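Local coordinates for protein putative polyprenyl synthetase (Streptomyces coelicolor, PDB 3NF2) that probably catalyses magnesium-dependent condensation of an allylic diphosphate with isopentenyl diphosphate, lengthening an isoprenoid chain as a member of the FPP/GGPP synthase family, at residues Asp107-Val112 with Ala116-Val121; Asp25-Pro30 with Gly122-Ala127; Asp95-Asp100 with Gln161-Glu166; Asn88-His93 with Arg153-Gly158. All blocks are in the same frame, centred on the assembly; numbering follows the deposited sequence.

Contact 1: residues Asp107-Val112 with Ala116-Val121; sequences DTVWKV and AQAILV. With SO4 (sulfate ion), chain C.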
# COMPACT_ATOMS: atom_id res chain seq x y z
N ASP A 107 11.44 -19.69 1.50
CA ASP A 107 10.64 -19.20 0.38
C ASP A 107 9.85 -17.94 0.73
O ASP A 107 9.31 -17.80 1.83
CB ASP A 107 9.68 -20.29 -0.11
CG ASP A 107 10.36 -21.32 -0.98
OD1 ASP A 107 11.52 -21.10 -1.40
OD2 ASP A 107 9.73 -22.36 -1.25
N THR A 108 9.81 -17.00 -0.21
CA THR A 108 9.04 -15.78 -0.03
C THR A 108 7.54 -16.06 -0.18
O THR A 108 7.14 -17.07 -0.80
CB THR A 108 9.46 -14.70 -1.02
OG1 THR A 108 9.40 -15.23 -2.35
CG2 THR A 108 10.88 -14.22 -0.71
N VAL A 109 6.73 -15.17 0.39
CA VAL A 109 5.27 -15.30 0.33
C VAL A 109 4.76 -15.51 -1.08
O VAL A 109 3.92 -16.38 -1.30
CB VAL A 109 4.56 -14.12 1.02
CG1 VAL A 109 3.14 -13.98 0.53
CG2 VAL A 109 4.57 -14.33 2.52
N TRP A 110 5.28 -14.76 -2.05
CA TRP A 110 4.77 -14.86 -3.41
C TRP A 110 5.00 -16.25 -4.02
O TRP A 110 4.14 -16.76 -4.74
CB TRP A 110 5.26 -13.71 -4.31
CG TRP A 110 6.71 -13.79 -4.70
CD1 TRP A 110 7.75 -13.14 -4.10
CD2 TRP A 110 7.28 -14.53 -5.79
NE1 TRP A 110 8.93 -13.43 -4.74
CE2 TRP A 110 8.67 -14.29 -5.78
CE3 TRP A 110 6.75 -15.39 -6.77
CZ2 TRP A 110 9.54 -14.88 -6.70
CZ3 TRP A 110 7.61 -15.97 -7.70
CH2 TRP A 110 9.00 -15.72 -7.65
N LYS A 111 6.15 -16.86 -3.72
CA LYS A 111 6.46 -18.24 -4.13
C LYS A 111 5.52 -19.29 -3.52
O LYS A 111 5.10 -20.23 -4.20
CB LYS A 111 7.91 -18.58 -3.80
CG LYS A 111 8.79 -18.80 -5.01
CD LYS A 111 8.93 -20.29 -5.34
CE LYS A 111 9.54 -20.50 -6.72
NZ LYS A 111 10.12 -21.86 -6.88
N VAL A 112 5.18 -19.11 -2.25
CA VAL A 112 4.36 -20.08 -1.54
C VAL A 112 2.88 -19.85 -1.81
O VAL A 112 2.16 -20.78 -2.18
CB VAL A 112 4.66 -20.05 -0.02
CG1 VAL A 112 3.89 -21.12 0.72
CG2 VAL A 112 6.12 -20.26 0.19
N ALA A 116 -0.65 -12.57 -5.92
CA ALA A 116 -1.85 -11.84 -5.48
C ALA A 116 -1.90 -11.65 -3.97
O ALA A 116 -2.19 -10.54 -3.49
CB ALA A 116 -3.13 -12.53 -5.96
N GLN A 117 -1.64 -12.72 -3.24
CA GLN A 117 -1.67 -12.68 -1.78
C GLN A 117 -0.49 -11.91 -1.17
O GLN A 117 -0.63 -11.35 -0.08
CB GLN A 117 -1.79 -14.09 -1.20
CG GLN A 117 -3.24 -14.49 -0.90
CD GLN A 117 -3.48 -15.96 -1.10
OE1 GLN A 117 -3.75 -16.42 -2.21
NE2 GLN A 117 -3.40 -16.73 -0.01
N ALA A 118 0.64 -11.86 -1.87
CA ALA A 118 1.78 -11.04 -1.44
C ALA A 118 1.44 -9.56 -1.53
O ALA A 118 1.73 -8.80 -0.61
CB ALA A 118 3.01 -11.36 -2.26
N ILE A 119 0.78 -9.17 -2.62
CA ILE A 119 0.32 -7.79 -2.83
C ILE A 119 -0.70 -7.39 -1.78
O ILE A 119 -0.62 -6.31 -1.21
CB ILE A 119 -0.29 -7.60 -4.24
CG1 ILE A 119 0.77 -7.83 -5.30
CG2 ILE A 119 -0.86 -6.19 -4.40
CD1 ILE A 119 0.22 -8.30 -6.64
N LEU A 120 -1.64 -8.30 -1.52
CA LEU A 120 -2.77 -8.06 -0.64
C LEU A 120 -2.33 -7.89 0.82
O LEU A 120 -2.64 -6.89 1.46
CB LEU A 120 -3.72 -9.23 -0.76
CG LEU A 120 -5.04 -9.23 0.00
CD1 LEU A 120 -6.03 -8.27 -0.65
CD2 LEU A 120 -5.61 -10.65 0.07
N VAL A 121 -1.59 -8.88 1.32
CA VAL A 121 -1.09 -8.82 2.69
C VAL A 121 -0.12 -7.63 2.89
O VAL A 121 -0.18 -6.94 3.90
CB VAL A 121 -0.48 -10.17 3.12
CG1 VAL A 121 0.05 -10.10 4.54
CG2 VAL A 121 -1.55 -11.27 3.05
S SO4 C . -1.96 -15.74 -7.85
O1 SO4 C . -3.38 -15.98 -8.07
O2 SO4 C . -1.21 -16.94 -8.26
O3 SO4 C . -1.52 -14.58 -8.62
O4 SO4 C . -1.72 -15.47 -6.43
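Trp110 and Ala118 bring their backbones unusually close, with CA of Trp110 5.2 Å from CA of Ala118, because the second residue carries nothing larger than a methyl. That methyl is met by two groups: CB of Ala118 lies 3.8 Å from CG1 of Val109 and 3.8 Å from CB of Trp110. Val109 reaches it with the branch anti to its backbone N (chi1 159°), and CG1 also rests on CA of Ala118. Trp110 touches with its CB alone; CG stands between the backbone N and the carbonyl carbon (chi1 72°), and the indole runs off from helix 115-134. In this mainly helical prenyl synthase fold, the short helix 109-113 turns into helix 115-134, and the contact fills the inside of that corner. No hydrogen bond crosses it. The indole is held from elsewhere: NE1 of Trp110 bonds to the carbonyl O of Asp100. CG of Lys111, the next residue, lies 4.0 Å above one face of the ring, toward the rim. A sulfate, probably from the crystallisation liquor, sits by the first turn of helix 115-134, where N of Ala116 donates to sulfate O4 at 3.1 Å and, more weakly, to O3.

Contact 2: residues Asp25-Pro30 with Gly122-Ala127; sequences DRLAPP and GDALFA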
# COMPACT_ATOMS: atom_id res chain seq x y z
N ASP A 25 -2.74 -11.33 13.66
CA ASP A 25 -3.71 -12.43 13.81
C ASP A 25 -5.18 -11.97 13.62
O ASP A 25 -6.05 -12.78 13.31
CB ASP A 25 -3.52 -13.13 15.17
CG ASP A 25 -2.20 -13.93 15.26
OD1 ASP A 25 -1.97 -14.59 16.28
OD2 ASP A 25 -1.38 -13.90 14.31
N ARG A 26 -5.42 -10.67 13.78
CA ARG A 26 -6.75 -10.07 13.64
C ARG A 26 -7.16 -9.76 12.19
O ARG A 26 -8.29 -9.35 11.95
CB ARG A 26 -6.84 -8.80 14.48
CG ARG A 26 -6.92 -9.03 15.97
CD ARG A 26 -8.33 -8.84 16.49
NE ARG A 26 -8.69 -7.43 16.57
CZ ARG A 26 -9.93 -6.97 16.64
NH1 ARG A 26 -10.96 -7.81 16.64
NH2 ARG A 26 -10.15 -5.66 16.71
N LEU A 27 -6.24 -9.92 11.25
CA LEU A 27 -6.54 -9.69 9.83
C LEU A 27 -7.49 -10.74 9.27
O LEU A 27 -7.42 -11.92 9.62
CB LEU A 27 -5.26 -9.69 8.99
CG LEU A 27 -4.14 -8.66 9.13
CD1 LEU A 27 -2.94 -9.17 8.33
CD2 LEU A 27 -4.55 -7.29 8.63
N ALA A 28 -8.37 -10.31 8.37
CA ALA A 28 -9.35 -11.20 7.75
C ALA A 28 -8.65 -12.32 6.95
O ALA A 28 -7.67 -12.06 6.26
CB ALA A 28 -10.28 -10.39 6.85
N PRO A 29 -9.13 -13.58 7.10
CA PRO A 29 -8.61 -14.73 6.33
C PRO A 29 -8.63 -14.52 4.81
O PRO A 29 -9.60 -13.95 4.29
CB PRO A 29 -9.58 -15.85 6.72
CG PRO A 29 -9.94 -15.51 8.15
CD PRO A 29 -10.06 -14.00 8.16
N PRO A 30 -7.58 -14.96 4.09
CA PRO A 30 -6.40 -15.71 4.52
C PRO A 30 -5.22 -14.85 4.97
O PRO A 30 -4.13 -15.38 5.24
CB PRO A 30 -5.99 -16.45 3.24
CG PRO A 30 -6.33 -15.46 2.15
CD PRO A 30 -7.53 -14.68 2.64
N GLY A 122 0.72 -7.38 1.91
CA GLY A 122 1.52 -6.16 1.88
C GLY A 122 0.68 -4.91 2.11
O GLY A 122 0.96 -4.13 3.04
N ASP A 123 -0.36 -4.74 1.28
CA ASP A 123 -1.29 -3.61 1.45
C ASP A 123 -1.94 -3.56 2.84
O ASP A 123 -2.14 -2.49 3.40
CB ASP A 123 -2.41 -3.64 0.41
CG ASP A 123 -1.91 -3.34 -0.99
OD1 ASP A 123 -0.82 -2.75 -1.12
OD2 ASP A 123 -2.62 -3.68 -1.95
N ALA A 124 -2.29 -4.73 3.36
CA ALA A 124 -2.99 -4.84 4.61
C ALA A 124 -2.10 -4.40 5.76
O ALA A 124 -2.57 -3.74 6.67
CB ALA A 124 -3.47 -6.26 4.82
N LEU A 125 -0.82 -4.75 5.70
CA LEU A 125 0.15 -4.35 6.72
C LEU A 125 0.39 -2.84 6.72
O LEU A 125 0.51 -2.23 7.78
CB LEU A 125 1.48 -5.11 6.56
CG LEU A 125 1.54 -6.63 6.79
CD1 LEU A 125 3.00 -7.10 6.78
CD2 LEU A 125 0.86 -7.09 8.07
N PHE A 126 0.44 -2.26 5.53
CA PHE A 126 0.63 -0.82 5.38
C PHE A 126 -0.59 -0.04 5.89
O PHE A 126 -0.43 0.99 6.55
CB PHE A 126 0.98 -0.46 3.92
CG PHE A 126 1.30 1.00 3.70
CD1 PHE A 126 1.92 1.79 4.68
CD2 PHE A 126 1.02 1.59 2.48
CE1 PHE A 126 2.19 3.14 4.45
CE2 PHE A 126 1.30 2.94 2.24
CZ PHE A 126 1.88 3.71 3.24
N ALA A 127 -1.79 -0.54 5.62
CA ALA A 127 -2.99 0.09 6.18
C ALA A 127 -3.09 -0.11 7.70
O ALA A 127 -3.53 0.80 8.42
CB ALA A 127 -4.23 -0.41 5.48
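Leu27 reaches from the loop joining helices 5-25 and 31-38 to the flank of helix 115-134, tying the N-terminal part of this mainly helical isoprenoid synthase fold to a helix that also faces the second subunit. The close-packed part is small and wholly apolar. CG of Leu27 lies beside the backbone N, anti to the carbonyl carbon; this chi1 of -65° points the fork to the helix, and chi2 turns CD2 to Ala124 and CD1 to Leu125. The backbones themselves stay well apart, CA of Leu27 being 8.0 Å from CA of Ala124. On either side of this leucine the chain is looser: Asp25, Arg26 and Pro29 are exposed, and Asp25 and Pro29 touch crystal neighbours. A cis peptide bond precedes Pro30, where the chain turns into helix 31-38. On the helix side everything is buried; Leu125 also packs on Leu85 and Leu92, and Ala124 touches Ile156 of the second subunit. The two methyls of Leu27 divide the work: CD2 meets CB of Ala124 at 4.1 Å, while CD1 meets the end of the neighbouring side chain, CD2 of Leu125, at 4.3 Å.

Contact 3: residues Asp95-Asp100 with Gln161-Glu166; sequences DLMDGD and QDISYE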
# COMPACT_ATOMS: atom_id res chain seq x y z
N ASP A 95 10.13 -7.99 -2.61
CA ASP A 95 10.49 -9.35 -3.00
C ASP A 95 9.77 -9.81 -4.25
O ASP A 95 10.35 -10.50 -5.10
CB ASP A 95 10.23 -10.35 -1.87
CG ASP A 95 11.27 -10.26 -0.74
OD1 ASP A 95 12.33 -9.62 -0.93
OD2 ASP A 95 11.02 -10.85 0.33
N LEU A 96 8.50 -9.43 -4.37
CA LEU A 96 7.71 -9.78 -5.53
C LEU A 96 8.20 -9.02 -6.76
O LEU A 96 8.41 -9.61 -7.83
CB LEU A 96 6.23 -9.53 -5.29
CG LEU A 96 5.27 -9.80 -6.46
CD1 LEU A 96 5.47 -11.19 -7.12
CD2 LEU A 96 3.86 -9.65 -5.97
N MET A 97 8.40 -7.72 -6.59
CA MET A 97 8.90 -6.84 -7.64
C MET A 97 10.28 -7.29 -8.14
O MET A 97 10.58 -7.19 -9.33
CB MET A 97 8.96 -5.39 -7.16
CG MET A 97 7.60 -4.71 -7.05
SD MET A 97 7.71 -2.95 -6.68
CE MET A 97 7.50 -2.94 -4.93
N ASP A 98 11.12 -7.77 -7.23
CA ASP A 98 12.50 -8.16 -7.55
C ASP A 98 12.58 -9.61 -8.05
O ASP A 98 13.61 -10.02 -8.59
CB ASP A 98 13.42 -7.98 -6.34
CG ASP A 98 13.59 -6.52 -5.93
OD1 ASP A 98 13.11 -5.61 -6.66
OD2 ASP A 98 14.21 -6.27 -4.86
N GLY A 99 11.51 -10.37 -7.87
CA GLY A 99 11.49 -11.76 -8.28
C GLY A 99 12.35 -12.66 -7.40
O GLY A 99 12.74 -13.75 -7.82
N ASP A 100 12.63 -12.19 -6.18
CA ASP A 100 13.39 -12.96 -5.20
C ASP A 100 12.55 -14.11 -4.69
O ASP A 100 11.51 -13.89 -4.08
CB ASP A 100 13.80 -12.09 -4.01
CG ASP A 100 14.66 -10.92 -4.42
OD1 ASP A 100 15.40 -11.02 -5.41
OD2 ASP A 100 14.58 -9.88 -3.72
N GLN A 161 13.76 4.00 -7.58
CA GLN A 161 15.15 4.19 -7.97
C GLN A 161 15.80 2.84 -8.30
O GLN A 161 16.48 2.71 -9.32
CB GLN A 161 15.91 4.95 -6.87
CG GLN A 161 15.58 6.44 -6.86
CD GLN A 161 15.74 7.15 -5.51
OE1 GLN A 161 16.22 6.59 -4.53
NE2 GLN A 161 15.33 8.42 -5.47
N ASP A 162 15.56 1.84 -7.46
CA ASP A 162 16.12 0.50 -7.70
C ASP A 162 15.71 -0.04 -9.07
O ASP A 162 16.57 -0.40 -9.87
CB ASP A 162 15.71 -0.47 -6.59
CG ASP A 162 16.50 -1.76 -6.63
OD1 ASP A 162 17.41 -1.92 -5.80
OD2 ASP A 162 16.23 -2.61 -7.51
N ILE A 163 14.40 -0.06 -9.33
CA ILE A 163 13.85 -0.44 -10.63
C ILE A 163 14.41 0.42 -11.80
O ILE A 163 14.76 -0.11 -12.85
CB ILE A 163 12.29 -0.42 -10.60
CG1 ILE A 163 11.77 -1.41 -9.56
CG2 ILE A 163 11.70 -0.75 -11.98
CD1 ILE A 163 10.30 -1.25 -9.24
N SER A 164 14.50 1.72 -11.58
CA SER A 164 15.01 2.67 -12.58
C SER A 164 16.48 2.43 -12.97
O SER A 164 16.89 2.79 -14.07
CB SER A 164 14.84 4.10 -12.07
OG SER A 164 15.16 5.04 -13.07
N TYR A 165 17.25 1.81 -12.07
CA TYR A 165 18.68 1.56 -12.32
C TYR A 165 19.01 0.10 -12.67
O TYR A 165 20.16 -0.22 -12.93
CB TYR A 165 19.56 1.99 -11.14
CG TYR A 165 19.39 3.42 -10.65
CD1 TYR A 165 19.23 4.48 -11.54
CD2 TYR A 165 19.46 3.72 -9.29
CE1 TYR A 165 19.08 5.79 -11.10
CE2 TYR A 165 19.32 5.02 -8.83
CZ TYR A 165 19.13 6.05 -9.73
OH TYR A 165 18.99 7.35 -9.26
N GLU A 166 18.00 -0.77 -12.68
CA GLU A 166 18.24 -2.22 -12.74
C GLU A 166 18.92 -2.75 -14.02
O GLU A 166 19.50 -3.84 -14.00
CB GLU A 166 16.96 -3.01 -12.42
CG GLU A 166 15.93 -3.09 -13.54
CD GLU A 166 14.57 -3.61 -13.08
OE1 GLU A 166 13.65 -3.69 -13.92
OE2 GLU A 166 14.43 -3.95 -11.87
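Met97 and Ile163 meet because CG of Met97 (chi1 -74°) and CG1 of Ile163 (chi1 -60°) each stand anti to the carbonyl carbon of their own residue. Met97 then runs extended to its sulfur before bending (chi3 -97°), whereas Ile163 continues extended to its delta methyl. SD of Met97 lies 4.0 Å from CD1 of Ile163, and the two chains cross at about a right angle, so the touch involves one sulfur and one methyl and not a long shared flank. Beside it the character changes. OD1 of Asp98 stands 4.4 Å from OD2 of Asp162, two like charges near each other but not bonded, and OE2 of Glu166 is 5.6 Å from the same OD1 of Asp98. Each aspartate has a partner elsewhere: Asp98 OD1 takes a hydrogen bond from Gln159 NE2, and Asp162 OD1 forms a salt bridge with Lys183. Asp95 and Asp98 belong to the first aspartate-rich DDxxD motif of the trans-prenyltransferases, which in relatives binds the magnesium ions of the allylic diphosphate; a sulfate, probably from the crystallisation liquor, lies about 3 Å from the Asp98 side chain and may mark a pocket there. The helix carrying the motif ends in a Schellman motif at Gly99, whose phi is positive: Gly99 N bonds to Leu96 O at 3.2 Å, and Asp100 N more weakly to Asp95 O. Asp95 is steadied by a salt bridge from its OD2 to Arg103. On the apolar side the second subunit adds packing, its Ala116 against Met97 and its Leu120 against Ile163.

Contact 4: residues Asn88-His93 with Arg153-Gly158; sequences NFSLLH and RSLIDG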
# COMPACT_ATOMS: atom_id res chain seq x y z
N ASN A 88 7.74 -4.48 6.81
CA ASN A 88 7.37 -5.78 6.26
C ASN A 88 6.48 -5.72 5.00
O ASN A 88 6.58 -6.59 4.13
CB ASN A 88 6.77 -6.67 7.34
CG ASN A 88 7.82 -7.16 8.31
OD1 ASN A 88 8.53 -8.14 8.04
ND2 ASN A 88 7.94 -6.48 9.44
N PHE A 89 5.66 -4.68 4.92
CA PHE A 89 4.93 -4.32 3.70
C PHE A 89 5.91 -4.08 2.57
O PHE A 89 5.72 -4.55 1.45
CB PHE A 89 4.04 -3.08 3.96
CG PHE A 89 4.09 -2.01 2.88
CD1 PHE A 89 4.80 -0.83 3.08
CD2 PHE A 89 3.38 -2.15 1.68
CE1 PHE A 89 4.85 0.18 2.10
CE2 PHE A 89 3.41 -1.15 0.69
CZ PHE A 89 4.15 0.02 0.90
N SER A 90 6.98 -3.37 2.89
CA SER A 90 8.03 -3.09 1.94
C SER A 90 8.71 -4.38 1.47
O SER A 90 8.90 -4.56 0.28
CB SER A 90 9.03 -2.11 2.56
OG SER A 90 10.04 -1.76 1.64
N LEU A 91 9.00 -5.30 2.39
CA LEU A 91 9.63 -6.57 2.02
C LEU A 91 8.76 -7.41 1.10
O LEU A 91 9.22 -7.90 0.07
CB LEU A 91 9.98 -7.40 3.26
CG LEU A 91 10.97 -6.89 4.30
CD1 LEU A 91 11.22 -7.99 5.34
CD2 LEU A 91 12.28 -6.46 3.64
N LEU A 92 7.50 -7.59 1.50
CA LEU A 92 6.54 -8.39 0.76
C LEU A 92 6.44 -7.95 -0.70
O LEU A 92 6.53 -8.77 -1.61
CB LEU A 92 5.16 -8.31 1.43
CG LEU A 92 4.96 -9.18 2.67
CD1 LEU A 92 3.80 -8.68 3.49
CD2 LEU A 92 4.75 -10.63 2.30
N HIS A 93 6.29 -6.65 -0.89
CA HIS A 93 6.19 -6.07 -2.22
C HIS A 93 7.52 -6.02 -2.96
O HIS A 93 7.56 -6.36 -4.15
CB HIS A 93 5.58 -4.67 -2.13
CG HIS A 93 4.11 -4.68 -1.84
ND1 HIS A 93 3.33 -3.55 -1.95
CD2 HIS A 93 3.28 -5.68 -1.46
CE1 HIS A 93 2.08 -3.85 -1.64
NE2 HIS A 93 2.03 -5.13 -1.33
N ARG A 153 6.75 6.93 1.88
CA ARG A 153 6.86 7.52 0.53
C ARG A 153 8.30 7.40 0.06
O ARG A 153 8.57 7.16 -1.13
CB ARG A 153 6.42 8.99 0.50
CG ARG A 153 4.96 9.25 0.90
CD ARG A 153 4.24 10.29 0.04
NE ARG A 153 5.04 11.49 -0.23
CZ ARG A 153 5.30 11.97 -1.44
NH1 ARG A 153 4.82 11.37 -2.53
NH2 ARG A 153 6.03 13.07 -1.58
N SER A 154 9.22 7.55 1.01
CA SER A 154 10.64 7.45 0.76
C SER A 154 11.09 6.06 0.36
O SER A 154 11.82 5.92 -0.61
CB SER A 154 11.43 7.93 1.98
OG SER A 154 11.40 9.34 2.05
N LEU A 155 10.66 5.03 1.09
CA LEU A 155 10.94 3.63 0.75
C LEU A 155 10.41 3.26 -0.64
O LEU A 155 11.04 2.48 -1.36
CB LEU A 155 10.26 2.71 1.77
CG LEU A 155 10.89 2.51 3.15
CD1 LEU A 155 9.82 2.02 4.11
CD2 LEU A 155 12.03 1.50 3.07
N ILE A 156 9.23 3.79 -0.98
CA ILE A 156 8.65 3.59 -2.31
C ILE A 156 9.55 4.25 -3.36
O ILE A 156 9.86 3.63 -4.39
CB ILE A 156 7.18 4.11 -2.37
CG1 ILE A 156 6.26 3.25 -1.50
CG2 ILE A 156 6.66 4.13 -3.79
CD1 ILE A 156 5.04 3.99 -0.98
N ASP A 157 10.01 5.48 -3.07
CA ASP A 157 10.97 6.20 -3.92
C ASP A 157 12.24 5.41 -4.13
O ASP A 157 12.73 5.33 -5.26
CB ASP A 157 11.37 7.55 -3.31
CG ASP A 157 10.29 8.61 -3.44
OD1 ASP A 157 10.46 9.69 -2.84
OD2 ASP A 157 9.27 8.36 -4.13
N GLY A 158 12.75 4.81 -3.06
CA GLY A 158 13.98 4.04 -3.10
C GLY A 158 13.86 2.83 -4.00
O GLY A 158 14.77 2.53 -4.76
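Ser90 and Leu155 mark the closest backbone approach of helices 77-98 and 139-165, with CA of Ser90 7.4 Å from CA of Leu155, a spacing permitted by the small serine. These are two of the core helices of the prenyl synthase bundle, and Phe89 and Ser90 are the fifth and fourth residues before the first aspartate-rich motif, which starts at Asp94. In relatives these two positions help to set the length of the product, so they may do so here. Side chains join in two pairs. OG of Ser90, anti to its backbone N (chi1 -177°), comes within 4.1 Å of CD2 of Leu155, a polar atom against a methyl; its polar need is met in part by a weak hydrogen bond to OD2 of Asp94. Next to it Phe89 turns its ring edge to Ile156, whose CD1 lies near the ring plane, 4.5 Å from CZ of Phe89. The chi1 of Phe89 is 135°, away from any staggered position, which suggests some strain. The ring is boxed in by other groups: it stacks with Phe126 of helix 115-134, and Asp123 of the second subunit packs on it. His93, one turn on, hydrogen-bonds through NE2 to the carbonyl of Ile119 and through ND1 to Asp123 of the second subunit. CD2 of Phe89 lies 3.8 Å above the plane of the His93 ring, offset toward its rim.

Overall arrangement
Helices 77-98, 115-134 and 139-165 carry most of the segments; contact 1 adds helix 109-113 and contact 2 the loop before helix 31-38. Contacts 3 and 4 follow each other down one helix pair, 77-98 with 139-165, their centres 11 Å apart, so the aspartate-rich motif and the residues preceding it are packed by the same partner. Contacts 1 and 2, 12 Å apart, occupy successive turns of helix 115-134. Along the chain contact 1 is nested inside the loops closed by the other three, whereas contacts 2, 3 and 4 interleave. Contacts 2 and 3 lie farthest apart, about 23 Å between centres. All four touch the second subunit, placing the dimer interface beside the probable metal-binding region.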